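Local coordinates for protein possible glutathione S-transferase (Rhodopseudomonas palustris, PDB 3M8N) that probably transfers glutathione to electrophilic substrates, as a two-subunit enzyme of the glutathione S-transferase superfamily, at residues Q101-P106 against Y137-V142; G167-A172 against P183-W188. All coordinates share one frame; numbering follows the deposited sequence.

Contacts 1 and 2 are neighbouring joints in the helical C-terminal domain, their centres about 12 Å apart. Contact 1 pairs helices 87-117 and 129-146; contact 2 sets the C-terminal part of helix 160-169 against the start of helix 183-193. They meet directly: Leu-104 CD2 packs 3.3 Å from Thr-169 OG1, and Leu-140 O lies 3.8 Å from Val-185 CG2. Both also lead toward the thioredoxin-like N-terminal domain, because Glu-105 hydrogen-bonds to Asn-14 and Tyr-168 OH makes a weak bond to the same residue. Asn-14 lies near the start of helix 13-24, a region close to the glutathione site in many relatives.

Contact 1: Q101-P106 against Y137-V142; sequences QHALEP and YAALQV
Ala-139 points its methyl toward helix 87-117, where it meets Ala-103 and Leu-104, leaning more to the leucine. Ala-103 CB meets it obliquely, flank to flank, 4.0 Å from Ala-139 CB. Leu-104 arrives from a different direction: CD1, one of its two branches, reaches to 3.7 Å from Ala-139 CB. Seen from that methyl, the two partners lie roughly at right angles, so Ala-139 CB fits into the angle between them. The contact is purely apolar, and with small residues facing each other the backbones come close, with the CA atoms of Ala-103 and Ala-139 6.0 Å apart. This is close alanine-to-alanine helix packing within the all-helical C-terminal domain of the glutathione S-transferase fold, joining its first two helices, 87-117 and 129-146.

Leu-104 reaches across although its CB does not aim at the other helix. Its chi1 of -103° is away from a staggered position, and together with a chi2 of 59° this brings CD1 across to Ala-139. The helix itself is irregular here: 101-106 makes a wider, pi-type turn, and it kinks at Pro-106, whose nitrogen has no bond to the preceding turn.

The tight part ends with these three residues. Gln-141, on helix 129-146, is exposed and turned well away from the joint. His-102, beside Ala-103, faces the dimer interface instead, where its NE2 hydrogen-bonds to Glu-68 of the second subunit. That change from close methyl packing to polar, partly exposed side chains takes place between adjacent residues of one helix.

Around the joint, Phe-99 of helix 87-117 adds its side chain to Ala-139, and Ile-108, a little further along, touches Leu-140. Leu-104 also packs on Leu-165 of helix 160-169, so it touches both that helix and 129-146.

Contact 2: G167-A172 against P183-W188; sequences GYTHVA and PAVNAW
Thr-169 has CG2 anti to its backbone nitrogen, with OG1 at a chi1 of -53°, and this sends the methyl toward helix 183-193. Val-185 meets it with CG1, while Trp-188 swings its indole out with CG anti to the nitrogen, at 172°. The result is a small apolar joint in the all-helical C-terminal domain of the glutathione S-transferase fold, between the C-terminal part of helix 160-169 and the first turns of helix 183-193.

Val-185 and Trp-188 are three residues apart, about one helical turn, so both can reach the same methyl. Thr-169 CG2 lies 3.9 Å from Val-185 CG1 and 3.9 Å from Trp-188 CZ3. It approaches the indole at the edge, near the ring plane, and not over a face. The side chains of Thr-169 and Trp-188 cross at about a right angle. Because the backbones stay well apart, with the CA atoms of Thr-169 and Val-185 8.7 Å from each other, these side chains do the bridging.

The polar ends have partners outside the joint. Thr-169 OG1 hydrogen-bonds back to Leu-165 O in its own helix, leaving the methyl to face the partner. Trp-188 NE1 bonds to Asp-162 OD1, which anchors the far side of the indole to helix 160-169, and Phe-153 meets the ring edge-to-face. Met-143 of helix 129-146 touches all three residues of the joint. Residues Thr-169 to Ala-172 form a type I beta turn, with Ala-172 N 3.3 Å from Thr-169 O. Back at the joint, the threonine touches the same indole atom a second time, its CB lying 4.0 Å from Trp-188 CZ3.

Contact 1: Q101-P106 against Y137-V142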
ATOM      1  N   GLN A 101      -1.849   4.027   1.218  1.00 25.77           N
ATOM      2  CA  GLN A 101      -1.426   3.893  -0.205  1.00 26.52           C
ATOM      3  C   GLN A 101      -2.491   4.221  -1.287  1.00 26.22           C
ATOM      4  O   GLN A 101      -2.171   4.887  -2.234  1.00 25.44           O
ATOM      5  CB  GLN A 101      -0.790   2.491  -0.451  1.00 26.67           C
ATOM      6  CG  GLN A 101       0.448   2.397  -1.397  1.00 29.52           C
ATOM      7  CD  GLN A 101       1.395   3.549  -1.298  1.00 32.12           C
ATOM      8  OE1 GLN A 101       1.601   4.251  -2.271  1.00 31.16           O
ATOM      9  NE2 GLN A 101       1.937   3.807  -0.101  1.00 40.00           N
ATOM     10  N   HIS A 102      -3.733   3.763  -1.136  1.00 27.28           N
ATOM     11  CA  HIS A 102      -4.804   4.104  -2.092  1.00 28.93           C
ATOM     12  C   HIS A 102      -5.685   5.317  -1.754  1.00 29.03           C
ATOM     13  O   HIS A 102      -6.254   5.870  -2.637  1.00 29.97           O
ATOM     14  CB  HIS A 102      -5.695   2.898  -2.399  1.00 29.13           C
ATOM     15  CG  HIS A 102      -6.615   2.534  -1.285  1.00 29.84           C
ATOM     16  ND1 HIS A 102      -7.880   3.054  -1.173  1.00 30.18           N
ATOM     17  CD2 HIS A 102      -6.470   1.671  -0.258  1.00 30.76           C
ATOM     18  CE1 HIS A 102      -8.458   2.566  -0.090  1.00 31.36           C
ATOM     19  NE2 HIS A 102      -7.619   1.730   0.492  1.00 31.16           N
ATOM     20  N   ALA A 103      -5.744   5.732  -0.489  1.00 29.09           N
ATOM     21  CA  ALA A 103      -6.562   6.866  -0.044  1.00 28.89           C
ATOM     22  C   ALA A 103      -5.854   8.172   0.265  1.00 28.85           C
ATOM     23  O   ALA A 103      -6.374   9.186  -0.049  1.00 29.42           O
ATOM     24  CB  ALA A 103      -7.479   6.473   1.091  1.00 27.80           C
ATOM     25  N   LEU A 104      -4.659   8.168   0.838  1.00 31.22           N
ATOM     26  CA  LEU A 104      -3.887   9.422   1.118  1.00 31.77           C
ATOM     27  C   LEU A 104      -2.905   9.887   0.068  1.00 32.77           C
ATOM     28  O   LEU A 104      -2.941  11.071  -0.326  1.00 33.66           O
ATOM     29  CB  LEU A 104      -3.114   9.376   2.447  1.00 31.83           C
ATOM     30  CG  LEU A 104      -3.691  10.120   3.624  1.00 32.78           C
ATOM     31  CD1 LEU A 104      -5.067   9.590   3.927  1.00 34.12           C
ATOM     32  CD2 LEU A 104      -2.820   9.901   4.771  1.00 34.07           C
ATOM     33  N   GLU A 105      -1.996   8.986  -0.327  1.00 32.54           N
ATOM     34  CA  GLU A 105      -1.033   9.246  -1.352  1.00 32.87           C
ATOM     35  C   GLU A 105      -1.664   9.841  -2.593  1.00 31.79           C
ATOM     36  O   GLU A 105      -1.271  10.904  -2.985  1.00 32.39           O
ATOM     37  CB  GLU A 105      -0.311   7.955  -1.714  1.00 33.79           C
ATOM     38  CG  GLU A 105       0.449   7.962  -3.091  1.00 37.43           C
ATOM     39  CD  GLU A 105       1.956   8.133  -2.921  1.00 40.24           C
ATOM     40  OE1 GLU A 105       2.466   7.662  -1.901  1.00 40.81           O
ATOM     41  OE2 GLU A 105       2.632   8.718  -3.791  1.00 42.25           O
ATOM     42  N   PRO A 106      -2.662   9.169  -3.194  1.00 31.70           N
ATOM     43  CA  PRO A 106      -3.229   9.676  -4.436  1.00 32.32           C
ATOM     44  C   PRO A 106      -4.024  10.999  -4.361  1.00 32.31           C
ATOM     45  O   PRO A 106      -4.319  11.586  -5.388  1.00 33.68           O
ATOM     46  CB  PRO A 106      -4.165   8.556  -4.865  1.00 31.51           C
ATOM     47  CG  PRO A 106      -3.758   7.407  -4.042  1.00 31.39           C
ATOM     48  CD  PRO A 106      -3.382   7.965  -2.778  1.00 31.06           C
ATOM     49  N   TYR A 137     -10.795  14.190   2.029  1.00 33.36           N
ATOM     50  CA  TYR A 137     -11.614  14.455   3.176  1.00 31.95           C
ATOM     51  C   TYR A 137     -12.355  13.206   3.573  1.00 31.65           C
ATOM     52  O   TYR A 137     -12.606  12.990   4.740  1.00 31.44           O
ATOM     53  CB  TYR A 137     -12.620  15.571   2.877  1.00 33.17           C
ATOM     54  CG  TYR A 137     -12.109  16.985   3.083  1.00 32.74           C
ATOM     55  CD1 TYR A 137     -11.636  17.400   4.315  1.00 32.83           C
ATOM     56  CD2 TYR A 137     -12.107  17.894   2.039  1.00 34.56           C
ATOM     57  CE1 TYR A 137     -11.159  18.699   4.508  1.00 35.13           C
ATOM     58  CE2 TYR A 137     -11.641  19.214   2.210  1.00 34.90           C
ATOM     59  CZ  TYR A 137     -11.175  19.608   3.449  1.00 35.18           C
ATOM     60  OH  TYR A 137     -10.695  20.882   3.631  1.00 36.32           O
ATOM     61  N   ALA A 138     -12.726  12.379   2.610  1.00 30.35           N
ATOM     62  CA  ALA A 138     -13.344  11.135   2.957  1.00 30.20           C
ATOM     63  C   ALA A 138     -12.358  10.243   3.725  1.00 29.80           C
ATOM     64  O   ALA A 138     -12.760   9.522   4.613  1.00 30.39           O
ATOM     65  CB  ALA A 138     -13.832  10.457   1.735  1.00 29.75           C
ATOM     66  N   ALA A 139     -11.067  10.302   3.375  1.00 30.41           N
ATOM     67  CA  ALA A 139     -10.001   9.546   4.068  1.00 29.94           C
ATOM     68  C   ALA A 139      -9.783  10.070   5.503  1.00 30.02           C
ATOM     69  O   ALA A 139      -9.798   9.294   6.479  1.00 30.78           O
ATOM     70  CB  ALA A 139      -8.694   9.560   3.264  1.00 28.98           C
ATOM     71  N   LEU A 140      -9.605  11.385   5.634  1.00 29.68           N
ATOM     72  CA  LEU A 140      -9.484  12.031   6.924  1.00 28.53           C
ATOM     73  C   LEU A 140     -10.635  11.731   7.824  1.00 29.34           C
ATOM     74  O   LEU A 140     -10.488  11.667   9.014  1.00 30.00           O
ATOM     75  CB  LEU A 140      -9.376  13.477   6.745  1.00 27.40           C
ATOM     76  CG  LEU A 140      -8.104  13.911   6.110  1.00 25.76           C
ATOM     77  CD1 LEU A 140      -8.320  15.281   5.567  1.00 26.60           C
ATOM     78  CD2 LEU A 140      -7.030  13.932   7.131  1.00 27.00           C
ATOM     79  N   GLN A 141     -11.776  11.458   7.246  1.00 31.16           N
ATOM     80  CA  GLN A 141     -12.948  11.116   8.018  1.00 33.08           C
ATOM     81  C   GLN A 141     -12.916   9.715   8.498  1.00 32.81           C
ATOM     82  O   GLN A 141     -13.364   9.443   9.600  1.00 33.97           O
ATOM     83  CB  GLN A 141     -14.229  11.310   7.178  1.00 34.67           C
ATOM     84  CG  GLN A 141     -15.468  11.491   7.987  1.00 38.39           C
ATOM     85  CD  GLN A 141     -15.374  12.760   8.810  1.00 42.25           C
ATOM     86  OE1 GLN A 141     -15.182  13.847   8.242  1.00 43.73           O
ATOM     87  NE2 GLN A 141     -15.448  12.622  10.158  1.00 40.74           N
ATOM     88  N   VAL A 142     -12.426   8.809   7.655  1.00 32.61           N
ATOM     89  CA  VAL A 142     -12.195   7.439   8.078  1.00 31.79           C
ATOM     90  C   VAL A 142     -11.205   7.498   9.241  1.00 30.78           C
ATOM     91  O   VAL A 142     -11.346   6.786  10.215  1.00 31.13           O
ATOM     92  CB  VAL A 142     -11.640   6.521   6.926  1.00 31.83           C
ATOM     93  CG1 VAL A 142     -11.331   5.130   7.453  1.00 31.60           C
ATOM     94  CG2 VAL A 142     -12.632   6.400   5.799  1.00 32.12           C
TER

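Contact 2: G167-A172 against P183-W188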
ATOM      1  N   GLY A 167       2.998  10.979   7.306  1.00 24.30           N
ATOM      2  CA  GLY A 167       3.690  11.572   6.176  1.00 24.63           C
ATOM      3  C   GLY A 167       2.976  12.654   5.383  1.00 25.65           C
ATOM      4  O   GLY A 167       3.503  13.769   5.250  1.00 27.14           O
ATOM      5  N   TYR A 168       1.815  12.325   4.823  1.00 25.37           N
ATOM      6  CA  TYR A 168       0.986  13.297   4.146  1.00 24.73           C
ATOM      7  C   TYR A 168      -0.004  13.964   5.095  1.00 25.07           C
ATOM      8  O   TYR A 168      -0.218  15.131   4.985  1.00 24.46           O
ATOM      9  CB  TYR A 168       0.301  12.701   2.892  1.00 24.58           C
ATOM     10  CG  TYR A 168       1.297  12.353   1.868  1.00 24.32           C
ATOM     11  CD1 TYR A 168       2.141  13.322   1.359  1.00 25.53           C
ATOM     12  CD2 TYR A 168       1.470  11.056   1.464  1.00 26.05           C
ATOM     13  CE1 TYR A 168       3.128  13.013   0.432  1.00 28.68           C
ATOM     14  CE2 TYR A 168       2.478  10.721   0.517  1.00 31.40           C
ATOM     15  CZ  TYR A 168       3.295  11.712   0.001  1.00 29.68           C
ATOM     16  OH  TYR A 168       4.288  11.426  -0.914  1.00 32.07           O
ATOM     17  N   THR A 169      -0.601  13.231   6.034  1.00 25.66           N
ATOM     18  CA  THR A 169      -1.561  13.851   6.939  1.00 26.22           C
ATOM     19  C   THR A 169      -1.008  15.149   7.522  1.00 27.49           C
ATOM     20  O   THR A 169      -1.732  16.134   7.669  1.00 29.19           O
ATOM     21  CB  THR A 169      -2.053  12.922   8.048  1.00 26.01           C
ATOM     22  OG1 THR A 169      -2.543  11.694   7.484  1.00 26.93           O
ATOM     23  CG2 THR A 169      -3.221  13.551   8.801  1.00 24.74           C
ATOM     24  N   HIS A 170       0.275  15.213   7.768  1.00 27.43           N
ATOM     25  CA  HIS A 170       0.764  16.317   8.514  1.00 27.74           C
ATOM     26  C   HIS A 170       0.955  17.540   7.664  1.00 28.59           C
ATOM     27  O   HIS A 170       1.097  18.645   8.196  1.00 28.55           O
ATOM     28  CB  HIS A 170       2.060  15.971   9.242  1.00 27.48           C
ATOM     29  CG  HIS A 170       3.296  16.225   8.449  1.00 25.40           C
ATOM     30  ND1 HIS A 170       3.707  15.409   7.422  1.00 26.19           N
ATOM     31  CD2 HIS A 170       4.232  17.191   8.550  1.00 26.96           C
ATOM     32  CE1 HIS A 170       4.823  15.874   6.904  1.00 24.05           C
ATOM     33  NE2 HIS A 170       5.173  16.951   7.579  1.00 26.41           N
ATOM     34  N   VAL A 171       0.975  17.375   6.362  1.00 28.54           N
ATOM     35  CA  VAL A 171       1.068  18.550   5.512  1.00 30.44           C
ATOM     36  C   VAL A 171      -0.270  18.947   4.878  1.00 31.25           C
ATOM     37  O   VAL A 171      -0.302  19.876   4.115  1.00 33.22           O
ATOM     38  CB  VAL A 171       2.089  18.388   4.370  1.00 30.53           C
ATOM     39  CG1 VAL A 171       3.474  18.412   4.855  1.00 29.99           C
ATOM     40  CG2 VAL A 171       1.835  17.121   3.570  1.00 31.54           C
ATOM     41  N   ALA A 172      -1.358  18.261   5.191  1.00 32.09           N
ATOM     42  CA  ALA A 172      -2.629  18.488   4.528  1.00 33.86           C
ATOM     43  C   ALA A 172      -3.126  19.933   4.629  1.00 36.20           C
ATOM     44  O   ALA A 172      -3.372  20.534   3.615  1.00 36.66           O
ATOM     45  CB  ALA A 172      -3.658  17.554   5.016  1.00 32.24           C
ATOM     46  N   PRO A 183     -10.593  17.149  15.068  1.00 35.58           N
ATOM     47  CA  PRO A 183      -9.850  17.237  16.339  1.00 34.83           C
ATOM     48  C   PRO A 183      -9.120  15.949  16.743  1.00 33.19           C
ATOM     49  O   PRO A 183      -8.014  16.041  17.233  1.00 33.88           O
ATOM     50  CB  PRO A 183     -10.954  17.567  17.368  1.00 34.65           C
ATOM     51  CG  PRO A 183     -12.241  17.152  16.699  1.00 34.62           C
ATOM     52  CD  PRO A 183     -12.047  17.345  15.265  1.00 34.56           C
ATOM     53  N   ALA A 184      -9.748  14.782  16.554  1.00 31.90           N
ATOM     54  CA  ALA A 184      -9.133  13.486  16.845  1.00 30.91           C
ATOM     55  C   ALA A 184      -7.928  13.297  15.965  1.00 30.59           C
ATOM     56  O   ALA A 184      -6.894  12.845  16.437  1.00 31.22           O
ATOM     57  CB  ALA A 184     -10.111  12.376  16.630  1.00 30.63           C
ATOM     58  N   VAL A 185      -8.022  13.734  14.720  1.00 29.76           N
ATOM     59  CA  VAL A 185      -6.881  13.681  13.826  1.00 29.68           C
ATOM     60  C   VAL A 185      -5.804  14.553  14.329  1.00 29.45           C
ATOM     61  O   VAL A 185      -4.669  14.179  14.329  1.00 29.38           O
ATOM     62  CB  VAL A 185      -7.228  13.987  12.313  1.00 29.43           C
ATOM     63  CG1 VAL A 185      -5.973  14.174  11.478  1.00 28.51           C
ATOM     64  CG2 VAL A 185      -8.028  12.853  11.723  1.00 27.01           C
ATOM     65  N   ASN A 186      -6.162  15.742  14.746  1.00 29.95           N
ATOM     66  CA  ASN A 186      -5.164  16.685  15.124  1.00 29.94           C
ATOM     67  C   ASN A 186      -4.470  16.316  16.435  1.00 28.58           C
ATOM     68  O   ASN A 186      -3.302  16.610  16.633  1.00 27.69           O
ATOM     69  CB  ASN A 186      -5.831  18.052  15.244  1.00 32.47           C
ATOM     70  CG  ASN A 186      -6.226  18.690  13.870  1.00 35.53           C
ATOM     71  OD1 ASN A 186      -7.399  19.046  13.668  1.00 40.07           O
ATOM     72  ND2 ASN A 186      -5.244  18.901  12.975  1.00 37.31           N
ATOM     73  N   ALA A 187      -5.194  15.664  17.332  1.00 28.80           N
ATOM     74  CA  ALA A 187      -4.629  15.200  18.606  1.00 28.63           C
ATOM     75  C   ALA A 187      -3.622  14.096  18.345  1.00 28.47           C
ATOM     76  O   ALA A 187      -2.559  14.041  18.968  1.00 28.25           O
ATOM     77  CB  ALA A 187      -5.750  14.688  19.567  1.00 28.07           C
ATOM     78  N   TRP A 188      -3.980  13.233  17.392  1.00 28.84           N
ATOM     79  CA  TRP A 188      -3.092  12.168  16.873  1.00 28.29           C
ATOM     80  C   TRP A 188      -1.762  12.704  16.275  1.00 27.84           C
ATOM     81  O   TRP A 188      -0.666  12.255  16.629  1.00 27.97           O
ATOM     82  CB  TRP A 188      -3.869  11.251  15.897  1.00 27.92           C
ATOM     83  CG  TRP A 188      -2.982  10.290  15.194  1.00 26.83           C
ATOM     84  CD1 TRP A 188      -2.481   9.143  15.685  1.00 25.61           C
ATOM     85  CD2 TRP A 188      -2.452  10.434  13.890  1.00 26.02           C
ATOM     86  NE1 TRP A 188      -1.680   8.527  14.761  1.00 25.32           N
ATOM     87  CE2 TRP A 188      -1.651   9.302  13.638  1.00 24.07           C
ATOM     88  CE3 TRP A 188      -2.591  11.401  12.898  1.00 25.20           C
ATOM     89  CZ2 TRP A 188      -0.980   9.112  12.437  1.00 21.31           C
ATOM     90  CZ3 TRP A 188      -1.952  11.201  11.704  1.00 25.71           C
ATOM     91  CH2 TRP A 188      -1.139  10.057  11.491  1.00 25.13           C
TER